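PDB 5XFM: alpha-glucosidase from Bacteroides thetaiotaomicron, which probably hydrolyses terminal beta-L-arabinopyranosides and alpha-galactosides, as a bifunctional glycoside hydrolase of family 97. Local coordinates for residues 381-384 with 385-389. The protein carries 1 engineered substitution. Numbering follows the deposited sequence.
Sequences NAII and RKREM
R385 N bonds back to N381 O at 2.7 Å, closing the first turn of helix 382-395 behind its N-cap; this is the crossover helix of a beta-alpha-beta unit between parallel strands 357-363 and 399-403 of the TIM-barrel-like domain. The i to i+4 ladder of backbone bonds continues from K386 to A382, R387 to I383 and E388 to I384. N381 is the N-cap; its OD1 takes the N-H of I384 in the carbonyl plane, an almost straight bond (171°) of 3.0 Å.

Among the side chains, R385 bends at chi3 (57°), turning its guanidinium back toward A382. This brings one face of the group against A382 CA, off-centre toward the rim, with NH2 3.4 Å from A382 CB. Its NE forms a salt bridge with D422 of helix 410-425, and NH1 makes a hydrogen bond to M379 O. R387 extends next to I383 in van der Waals contact, its NH2 3.6 Å from I383 CG2.

E388 is buried; OE1 makes a salt bridge with R378 and OE2 a hydrogen bond with H341. One water ties it back to the first turn, donating to I384 O at 2.9 Å and to E388 OE1 at 3.0 Å.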
loop_
_atom_site.group_PDB
_atom_site.type_symbol
_atom_site.label_atom_id
_atom_site.label_comp_id
_atom_site.label_asym_id
_atom_site.label_seq_id
_atom_site.Cartn_x
_atom_site.Cartn_y
_atom_site.Cartn_z
ATOM N N ASN A 381 0.884 -6.377 -24.942
ATOM C CA ASN A 381 0.811 -5.797 -26.277
ATOM C C ASN A 381 -0.489 -5.033 -26.421
ATOM O O ASN A 381 -1.564 -5.612 -26.270
ATOM C CB ASN A 381 0.930 -6.891 -27.339
ATOM C CG ASN A 381 0.744 -6.373 -28.755
ATOM O OD1 ASN A 381 -0.380 -6.217 -29.219
ATOM N ND2 ASN A 381 1.847 -6.148 -29.461
ATOM N N ALA A 382 -0.379 -3.731 -26.683
ATOM C CA ALA A 382 -1.521 -2.825 -26.701
ATOM C C ALA A 382 -2.630 -3.290 -27.637
ATOM O O ALA A 382 -3.801 -3.258 -27.275
ATOM C CB ALA A 382 -1.064 -1.403 -27.092
ATOM N N ILE A 383 -2.260 -3.728 -28.834
ATOM C CA ILE A 383 -3.248 -4.225 -29.788
ATOM C C ILE A 383 -4.049 -5.396 -29.219
ATOM O O ILE A 383 -5.289 -5.368 -29.180
ATOM C CB ILE A 383 -2.578 -4.665 -31.100
ATOM C CG1 ILE A 383 -2.001 -3.450 -31.829
ATOM C CG2 ILE A 383 -3.572 -5.411 -31.988
ATOM C CD1 ILE A 383 -0.997 -3.799 -32.921
ATOM N N ILE A 384 -3.326 -6.419 -28.771
ATOM C CA ILE A 384 -3.936 -7.622 -28.218
ATOM C C ILE A 384 -4.709 -7.303 -26.945
ATOM O O ILE A 384 -5.794 -7.846 -26.715
ATOM C CB ILE A 384 -2.865 -8.692 -27.933
ATOM C CG1 ILE A 384 -2.234 -9.154 -29.245
ATOM C CG2 ILE A 384 -3.449 -9.880 -27.183
ATOM C CD1 ILE A 384 -1.043 -10.050 -29.053
ATOM N N ARG A 385 -4.168 -6.388 -26.145
ATOM C CA ARG A 385 -4.786 -5.992 -24.885
ATOM C C ARG A 385 -6.127 -5.308 -25.112
ATOM O O ARG A 385 -7.114 -5.614 -24.441
ATOM C CB ARG A 385 -3.852 -5.066 -24.090
ATOM C CG ARG A 385 -4.426 -4.609 -22.753
ATOM C CD ARG A 385 -3.434 -3.754 -21.972
ATOM N NE ARG A 385 -2.998 -2.583 -22.728
ATOM C CZ ARG A 385 -1.723 -2.294 -22.972
ATOM N NH1 ARG A 385 -0.766 -3.090 -22.516
ATOM N NH2 ARG A 385 -1.406 -1.214 -23.669
ATOM N N LYS A 386 -6.162 -4.373 -26.052
ATOM C CA LYS A 386 -7.408 -3.690 -26.352
ATOM C C LYS A 386 -8.425 -4.646 -26.991
ATOM O O LYS A 386 -9.616 -4.574 -26.695
ATOM C CB LYS A 386 -7.149 -2.473 -27.244
ATOM C CG LYS A 386 -6.475 -1.334 -26.501
ATOM C CD LYS A 386 -6.173 -0.144 -27.397
ATOM C CE LYS A 386 -5.121 -0.471 -28.431
ATOM N NZ LYS A 386 -4.930 0.641 -29.402
ATOM N N ARG A 387 -7.952 -5.567 -27.826
ATOM C CA ARG A 387 -8.834 -6.617 -28.354
ATOM C C ARG A 387 -9.495 -7.404 -27.205
ATOM O O ARG A 387 -10.731 -7.592 -27.147
ATOM C CB ARG A 387 -8.037 -7.551 -29.265
ATOM C CG ARG A 387 -8.831 -8.699 -29.873
ATOM C CD ARG A 387 -7.976 -9.458 -30.881
ATOM N NE ARG A 387 -7.578 -8.582 -31.980
ATOM C CZ ARG A 387 -6.323 -8.394 -32.377
ATOM N NH1 ARG A 387 -5.333 -9.029 -31.768
ATOM N NH2 ARG A 387 -6.054 -7.562 -33.378
ATOM N N GLU A 388 -8.650 -7.817 -26.267
ATOM C CA GLU A 388 -9.088 -8.551 -25.094
ATOM C C GLU A 388 -10.125 -7.774 -24.308
ATOM O O GLU A 388 -11.189 -8.300 -23.996
ATOM C CB GLU A 388 -7.892 -8.878 -24.201
ATOM C CG GLU A 388 -8.190 -9.873 -23.097
ATOM C CD GLU A 388 -8.359 -11.290 -23.609
ATOM O OE1 GLU A 388 -7.886 -11.587 -24.729
ATOM O OE2 GLU A 388 -8.962 -12.107 -22.886
ATOM N N MET A 389 -9.830 -6.503 -24.046
ATOM C CA MET A 389 -10.668 -5.650 -23.207
ATOM C C MET A 389 -12.002 -5.305 -23.874
ATOM O O MET A 389 -13.009 -5.084 -23.198
ATOM C CB MET A 389 -9.906 -4.373 -22.838
ATOM C CG MET A 389 -8.876 -4.565 -21.724
ATOM S SD MET A 389 -7.855 -3.101 -21.373
ATOM C CE MET A 389 -6.766 -3.762 -20.108
HETATM O O HOH W 1 -6.922 -10.426 -27.298
#